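Local coordinates for stress-induced-phosphoprotein 1 (Caenorhabditis elegans, PDB 4GCN) that binds Hsp90 and inhibits its ATPase activity, forms a complex with Hsp70 and Hsp90, raises longevity and thermotolerance, and plays a role in gonad development, at residues A[82-85]-A[86-90]; A[91-94]-A[95-98]; A[100-103]-A[104-108]. All coordinates share one frame; numbering follows the deposited sequence. Where two conformers were deposited one is given.

Contact 1: residues A[82-85]-A[86-90]; sequences IAKA and MSRAG
Ile82 and Met86, one helical turn apart, lie side by side and point the same way, and their side chains make an apolar contact. The touch is between methyl groups, Ile82 CG2 and Met86 CE, at 3.8 Å. Met86 sends CG back beside its own backbone N, anti to the carbonyl carbon (chi1 -71°), and then runs extended. This route carries CG to 3.4 Å from Ile82 O before the thioether passes alongside the isoleucine. The same methionine reaches Trp105 and Ser109 on helix 99-112, whereas Ala85 leans on Ala68 of helix 58-74, so the turn is buried between neighbouring helices.

The polar contacts are chiefly main-chain. Four successive i to i+4 hydrogen bonds run from Met86 N to Ile82 O (3.1 Å), Ser87 N to Ala83 O (3.0 Å), Arg88 N to Lys84 O (3.0 Å) and Ala89 N to Ala85 O (3.0 Å). Their even lengths are evidence of an unbroken alpha-helix. Ala83 O has a further partner in the hydroxyl of Ser109, which ties the main chain to helix 99-112.

The charged side chains form a third group. Arg88 CG stands anti to its own N (chi1 180°), and the chain bends at chi3 (-67°), so that Lys84 CG approaches the guanidinium obliquely, 4.5 Å from Arg88 NH1. Lys84 NZ and Arg88 NH2 remain 5.7 Å apart. Both residues touch helix 42-54, Lys84 at Asn46 and Arg88 at Ala49, a placement consistent with a basic patch suited to acidic chaperone tails. A first helix packed on its predecessors, with basic residues near the concave groove, is characteristic of a chaperone-binding tetratricopeptide repeat (TPR), here in the N-terminal TPR domain of the co-chaperone.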
loop_
_atom_site.group_PDB
_atom_site.type_symbol
_atom_site.label_atom_id
_atom_site.label_comp_id
_atom_site.label_asym_id
_atom_site.label_seq_id
_atom_site.Cartn_x
_atom_site.Cartn_y
_atom_site.Cartn_z
ATOM N N ILE A 82 4.486 3.597 -6.057
ATOM C CA ILE A 82 3.930 4.752 -5.355
ATOM C C ILE A 82 2.487 5.068 -5.856
ATOM O O ILE A 82 1.589 5.299 -5.036
ATOM C CB ILE A 82 4.852 6.005 -5.497
ATOM C CG1 ILE A 82 6.234 5.719 -4.896
ATOM C CG2 ILE A 82 4.146 7.212 -4.905
ATOM C CD1 ILE A 82 7.286 6.863 -5.169
ATOM N N ALA A 83 2.229 5.003 -7.169
ATOM C CA ALA A 83 0.869 5.148 -7.708
ATOM C C ALA A 83 -0.095 4.123 -7.118
ATOM O O ALA A 83 -1.248 4.472 -6.797
ATOM C CB ALA A 83 0.875 5.022 -9.229
ATOM N N LYS A 84 0.342 2.863 -7.031
ATOM C CA LYS A 84 -0.477 1.795 -6.418
ATOM C C LYS A 84 -0.849 2.133 -4.984
ATOM O O LYS A 84 -2.000 1.923 -4.633
ATOM C CB LYS A 84 0.221 0.478 -6.435
ATOM C CG LYS A 84 -0.616 -0.666 -5.844
ATOM C CD LYS A 84 -0.008 -2.041 -6.179
ATOM C CE LYS A 84 1.336 -2.283 -5.452
ATOM N NZ LYS A 84 2.010 -3.543 -5.916
ATOM N N ALA A 85 0.075 2.689 -4.190
ATOM C CA ALA A 85 -0.218 3.054 -2.822
ATOM C C ALA A 85 -1.313 4.094 -2.819
ATOM O O ALA A 85 -2.216 4.045 -1.975
ATOM C CB ALA A 85 1.014 3.596 -2.063
ATOM N N MET A 86 -1.193 5.050 -3.732
ATOM C CA MET A 86 -2.146 6.154 -3.842
ATOM C C MET A 86 -3.568 5.679 -4.187
ATOM O O MET A 86 -4.529 6.073 -3.532
ATOM C CB MET A 86 -1.632 7.190 -4.838
ATOM C CG MET A 86 -0.442 7.954 -4.279
ATOM S SD MET A 86 0.277 8.906 -5.622
ATOM C CE MET A 86 1.509 9.884 -4.703
ATOM N N SER A 87 -3.723 4.773 -5.145
ATOM C CA SER A 87 -5.024 4.258 -5.495
ATOM C C SER A 87 -5.599 3.422 -4.363
ATOM O O SER A 87 -6.814 3.422 -4.142
ATOM C CB SER A 87 -4.947 3.387 -6.749
ATOM O OG SER A 87 -3.973 3.895 -7.639
ATOM N N ARG A 88 -4.717 2.674 -3.682
ATOM C CA ARG A 88 -5.184 1.849 -2.553
ATOM C C ARG A 88 -5.760 2.742 -1.477
ATOM O O ARG A 88 -6.827 2.462 -0.902
ATOM C CB ARG A 88 -4.073 0.954 -1.970
ATOM C CG ARG A 88 -4.616 0.121 -0.786
ATOM C CD ARG A 88 -3.796 -1.084 -0.362
ATOM N NE ARG A 88 -3.774 -2.135 -1.388
ATOM C CZ ARG A 88 -2.656 -2.576 -1.953
ATOM N NH1 ARG A 88 -1.469 -2.022 -1.656
ATOM N NH2 ARG A 88 -2.729 -3.564 -2.839
ATOM N N ALA A 89 -5.045 3.825 -1.157
ATOM C CA ALA A 89 -5.556 4.803 -0.262
ATOM C C ALA A 89 -6.913 5.376 -0.695
ATOM O O ALA A 89 -7.757 5.613 0.179
ATOM C CB ALA A 89 -4.558 5.988 -0.091
ATOM N N GLY A 90 -7.091 5.645 -1.992
ATOM C CA GLY A 90 -8.326 6.151 -2.485
ATOM C C GLY A 90 -9.475 5.190 -2.245
ATOM O O GLY A 90 -10.549 5.564 -1.790
#

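Contact 2: residues A[91-94]-A[95-98]; sequences NAFQ and KQND
A Schellman motif joining Phe93 and Gln94 to Asn97 and Asp98 ends helix 79-95. Its two defining hydrogen bonds are Asp98 N to Phe93 O at 3.0 Å and Asn97 N to Gln94 O at 2.9 Å. In both, the donor stands above the carbonyl plane rather than on a lone pair. Asn97 is the C-prime residue, and its positive phi of 58°, a left-handed helical conformation, ends the helix. Just before the turn, Lys95 N still makes an ordinary helical bond to Asn91 O (3.0 Å), while Gln96 N has weak bonds to both Ala92 O and Phe93 O, as the regular pattern gives way.

Two side chains, Gln96 and Asp98, meet the Phe93 ring. Gln96 sends CG beside its own N, anti to the carbonyl carbon (chi1 -66°), and the extended chain brings its amide beside the Phe93 ring. NE2 then makes a weak hydrogen bond to Ala92 O at 3.4 Å and lies 3.8 Å from Phe93 CD1. Amide and ring planes are only 6° apart, although the two side chains cross at a slant. Asp98 lies alongside the ring, its CB 3.8 Å from Phe93 CD1, with the carboxylate plane steeply inclined to the ring.

Two polar ends have partners beyond the turn: Gln94 OE1 accepts a hydrogen bond from Lys121, and Asp98 OD1 accepts one from Leu101 N. Asp98 thus finishes one helix through its backbone and serves as the side-chain N-cap of helix 99-112, at the tight turn of the antiparallel helix pair that makes up a TPR.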
loop_
_atom_site.group_PDB
_atom_site.type_symbol
_atom_site.label_atom_id
_atom_site.label_comp_id
_atom_site.label_asym_id
_atom_site.label_seq_id
_atom_site.Cartn_x
_atom_site.Cartn_y
_atom_site.Cartn_z
ATOM N N ASN A 91 -9.231 3.919 -2.570
ATOM C CA ASN A 91 -10.181 2.901 -2.271
ATOM C C ASN A 91 -10.557 2.743 -0.773
ATOM O O ASN A 91 -11.737 2.558 -0.423
ATOM C CB ASN A 91 -9.676 1.600 -2.868
ATOM C CG ASN A 91 -9.864 1.553 -4.370
ATOM O OD1 ASN A 91 -8.892 1.615 -5.116
ATOM N ND2 ASN A 91 -11.082 1.391 -4.815
ATOM N N ALA A 92 -9.560 2.812 0.105
ATOM C CA ALA A 92 -9.781 2.775 1.538
ATOM C C ALA A 92 -10.651 3.946 2.010
ATOM O O ALA A 92 -11.465 3.766 2.895
ATOM C CB ALA A 92 -8.456 2.709 2.351
ATOM N N PHE A 93 -10.457 5.134 1.431
ATOM C CA PHE A 93 -11.310 6.276 1.663
ATOM C C PHE A 93 -12.727 6.118 1.145
ATOM O O PHE A 93 -13.692 6.394 1.868
ATOM C CB PHE A 93 -10.695 7.559 1.202
ATOM C CG PHE A 93 -9.841 8.229 2.242
ATOM C CD1 PHE A 93 -10.396 8.641 3.472
ATOM C CD2 PHE A 93 -8.507 8.452 2.012
ATOM C CE1 PHE A 93 -9.652 9.346 4.376
ATOM C CE2 PHE A 93 -7.715 9.125 2.971
ATOM C CZ PHE A 93 -8.287 9.552 4.139
ATOM N N GLN A 94 -12.891 5.548 -0.018
ATOM C CA GLN A 94 -14.237 5.188 -0.450
ATOM C C GLN A 94 -14.963 4.267 0.537
ATOM O O GLN A 94 -16.166 4.400 0.771
ATOM C CB GLN A 94 -14.257 4.469 -1.787
ATOM C CG GLN A 94 -14.031 5.288 -3.004
ATOM C CD GLN A 94 -14.166 4.439 -4.243
ATOM O OE1 GLN A 94 -13.234 3.739 -4.557
ATOM N NE2 GLN A 94 -15.346 4.497 -4.933
ATOM N N LYS A 95 -14.242 3.318 1.079
ATOM C CA LYS A 95 -14.833 2.389 2.003
ATOM C C LYS A 95 -15.211 3.045 3.341
ATOM O O LYS A 95 -15.978 2.498 4.086
ATOM C CB LYS A 95 -13.900 1.243 2.257
ATOM C CG LYS A 95 -13.594 0.401 1.054
ATOM C CD LYS A 95 -14.754 -0.554 0.811
ATOM C CE LYS A 95 -14.478 -1.438 -0.385
ATOM N NZ LYS A 95 -15.370 -2.652 -0.333
ATOM N N GLN A 96 -14.619 4.190 3.632
ATOM C CA GLN A 96 -14.974 5.029 4.752
ATOM C C GLN A 96 -16.047 6.060 4.404
ATOM O O GLN A 96 -16.285 6.957 5.207
ATOM C CB GLN A 96 -13.697 5.754 5.257
ATOM C CG GLN A 96 -12.683 4.794 5.834
ATOM C CD GLN A 96 -11.461 5.465 6.438
ATOM O OE1 GLN A 96 -11.484 5.918 7.607
ATOM N NE2 GLN A 96 -10.375 5.515 5.650
ATOM N N ASN A 97 -16.682 5.949 3.226
ATOM C CA ASN A 97 -17.680 6.916 2.749
ATOM C C ASN A 97 -17.125 8.347 2.652
ATOM O O ASN A 97 -17.876 9.307 2.807
ATOM C CB ASN A 97 -18.912 6.919 3.662
ATOM C CG ASN A 97 -20.162 7.548 3.016
ATOM O OD1 ASN A 97 -21.020 8.193 3.708
ATOM N ND2 ASN A 97 -20.279 7.387 1.686
ATOM N N ASP A 98 -15.848 8.469 2.315
ATOM C CA ASP A 98 -15.177 9.798 2.274
ATOM C C ASP A 98 -14.755 10.049 0.841
ATOM O O ASP A 98 -13.599 9.833 0.468
ATOM C CB ASP A 98 -13.992 9.863 3.243
ATOM C CG ASP A 98 -13.533 11.287 3.535
ATOM O OD1 ASP A 98 -13.641 12.079 2.582
ATOM O OD2 ASP A 98 -13.137 11.646 4.713
#

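Contact 3: residues A[100-103]-A[104-108]; sequences SLAV and QWFHR
Phe106 brings its ring back beside Ala102 because CG lies beside its own N, anti to the carbonyl carbon (chi1 -75°); Val103 directs CG1 at His107 by holding that methyl anti to its N (chi1 165°). The phenyl approaches Ala102 obliquely, with CD2 3.2 Å from Ala102 O and CE2 4.1 Å from Ala102 CB. Val103 and His107 run side by side, CG1 meeting the imidazole at CD2, 3.6 Å away, and the far end of that ring is fixed by a hydrogen bond from NE2 to Glu126.

Backbone bonds set the spacing. Phe106 N reaches Ala102 O at 2.9 Å, in the carbonyl plane, and His107 N reaches Val103 O at 3.0 Å in a nearly straight bond (172°). Trp105 N bonds to Leu101 O and, weakly, to Ala102 O as well. These bonds belong to helix 99-112, the second helix of the predicted third TPR, which lies between helix 79-95 and the C-terminal helix 116-126. Phe106 faces both of these neighbours, touching Gln94 on the first and Lys121, Val122 and Leu125 on the second. With an alanine here, a gap would probably open between the three helices, leaving Ala102 CB without its ring contact and Val122 and Leu125 less well packed.

Trp105 is turned to another side of the helix. Leu101 O lies at the edge of the indole, in its plane and 3.3 Å from Trp105 CD1, while Leu101 CD1 comes within 4.0 Å of the same ring carbon. Over one indole face sits Arg108 NH1, 3.3 Å above the plane and offset toward the rim; both side chains also touch Val69 of helix 58-74.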
loop_
_atom_site.group_PDB
_atom_site.type_symbol
_atom_site.label_atom_id
_atom_site.label_comp_id
_atom_site.label_asym_id
_atom_site.label_seq_id
_atom_site.Cartn_x
_atom_site.Cartn_y
_atom_site.Cartn_z
ATOM N N SER A 100 -14.496 12.876 -0.729
ATOM C CA SER A 100 -13.604 14.008 -0.907
ATOM C C SER A 100 -12.117 13.545 -0.900
ATOM O O SER A 100 -11.330 13.825 -1.846
ATOM C CB SER A 100 -13.895 15.068 0.146
ATOM O OG SER A 100 -15.156 15.678 -0.070
ATOM N N LEU A 101 -11.788 12.809 0.143
ATOM C CA LEU A 101 -10.431 12.258 0.344
ATOM C C LEU A 101 -10.112 11.176 -0.692
ATOM O O LEU A 101 -9.010 11.189 -1.225
ATOM C CB LEU A 101 -10.177 11.792 1.796
ATOM C CG LEU A 101 -9.390 12.779 2.708
ATOM C CD1 LEU A 101 -7.895 12.835 2.278
ATOM C CD2 LEU A 101 -10.001 14.179 2.716
ATOM N N ALA A 102 -11.088 10.328 -1.030
ATOM C CA ALA A 102 -10.912 9.300 -2.031
ATOM C C ALA A 102 -10.466 9.952 -3.314
ATOM O O ALA A 102 -9.483 9.516 -3.930
ATOM C CB ALA A 102 -12.184 8.481 -2.265
ATOM N N VAL A 103 -11.228 10.939 -3.794
ATOM C CA VAL A 103 -10.910 11.613 -5.057
ATOM C C VAL A 103 -9.557 12.391 -4.965
ATOM O O VAL A 103 -8.774 12.387 -5.934
ATOM C CB VAL A 103 -12.104 12.522 -5.437
ATOM C CG1 VAL A 103 -11.764 13.523 -6.514
ATOM C CG2 VAL A 103 -13.290 11.601 -5.845
ATOM N N GLN A 104 -9.249 12.974 -3.838
ATOM C CA GLN A 104 -7.904 13.618 -3.684
ATOM C C GLN A 104 -6.804 12.577 -3.980
ATOM O O GLN A 104 -5.855 12.894 -4.714
ATOM C CB GLN A 104 -7.646 14.197 -2.290
ATOM C CG GLN A 104 -8.180 15.615 -2.068
ATOM C CD GLN A 104 -8.114 16.029 -0.600
ATOM O OE1 GLN A 104 -7.132 15.730 0.090
ATOM N NE2 GLN A 104 -9.149 16.750 -0.125
ATOM N N TRP A 105 -6.968 11.358 -3.449
ATOM C CA TRP A 105 -5.942 10.346 -3.549
ATOM C C TRP A 105 -5.893 9.764 -4.982
ATOM O O TRP A 105 -4.834 9.518 -5.520
ATOM C CB TRP A 105 -6.150 9.229 -2.515
ATOM C CG TRP A 105 -5.517 9.545 -1.208
ATOM C CD1 TRP A 105 -6.086 10.110 -0.086
ATOM C CD2 TRP A 105 -4.137 9.324 -0.870
ATOM N NE1 TRP A 105 -5.141 10.312 0.911
ATOM C CE2 TRP A 105 -3.943 9.845 0.490
ATOM C CE3 TRP A 105 -3.054 8.840 -1.562
ATOM C CZ2 TRP A 105 -2.720 9.744 1.144
ATOM C CZ3 TRP A 105 -1.842 8.674 -0.883
ATOM C CH2 TRP A 105 -1.664 9.142 0.421
ATOM N N PHE A 106 -7.050 9.540 -5.575
ATOM C CA PHE A 106 -7.140 9.008 -6.924
ATOM C C PHE A 106 -6.476 9.961 -7.936
ATOM O O PHE A 106 -5.824 9.540 -8.854
ATOM C CB PHE A 106 -8.598 8.803 -7.261
ATOM C CG PHE A 106 -9.234 7.583 -6.593
ATOM C CD1 PHE A 106 -8.543 6.415 -6.385
ATOM C CD2 PHE A 106 -10.569 7.604 -6.242
ATOM C CE1 PHE A 106 -9.179 5.255 -5.836
ATOM C CE2 PHE A 106 -11.196 6.458 -5.657
ATOM C CZ PHE A 106 -10.488 5.296 -5.473
ATOM N N HIS A 107 -6.727 11.248 -7.812
ATOM C CA HIS A 107 -6.054 12.225 -8.627
ATOM C C HIS A 107 -4.544 12.251 -8.463
ATOM O O HIS A 107 -3.847 12.305 -9.492
ATOM C CB HIS A 107 -6.629 13.599 -8.414
ATOM C CG HIS A 107 -7.843 13.854 -9.249
ATOM N ND1 HIS A 107 -7.813 13.804 -10.612
ATOM C CD2 HIS A 107 -9.137 14.179 -8.892
ATOM C CE1 HIS A 107 -9.052 14.146 -11.102
ATOM N NE2 HIS A 107 -9.860 14.340 -10.058
ATOM N N ARG A 108 -4.031 12.196 -7.211
ATOM C CA ARG A 108 -2.607 11.886 -6.955
ATOM C C ARG A 108 -2.091 10.656 -7.663
ATOM O O ARG A 108 -1.084 10.721 -8.410
ATOM C CB ARG A 108 -2.331 11.867 -5.483
ATOM C CG ARG A 108 -2.356 13.296 -4.924
ATOM C CD ARG A 108 -2.296 13.375 -3.431
ATOM N NE ARG A 108 -0.911 13.103 -2.996
ATOM C CZ ARG A 108 -0.581 12.548 -1.827
ATOM N NH1 ARG A 108 -1.514 12.270 -0.941
ATOM N NH2 ARG A 108 0.699 12.311 -1.503
#

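How the contacts relate
Contacts 1 and 2 follow one another along helix 79-95, their centres about 12 Å apart; contact 3 lies on the next helix, its centre about 9 Å from that of contact 1 and 10 Å from that of contact 2. Two aromatic residues of contact 3 bridge the pair of helices. Phe106 CZ lies 3.4 Å from Gly90 C in contact 1, where glycine lets the ring approach the main chain, and also 3.4 Å from Asn91 N in contact 2. Trp105 NE1 is 3.5 Å from Phe93 CE2, and Trp105 CD2 is 3.5 Å from Ala89 CB. Contact 2 makes the turn; contacts 1 and 3 supply the facing helices, with the probable peptide groove beside contact 1.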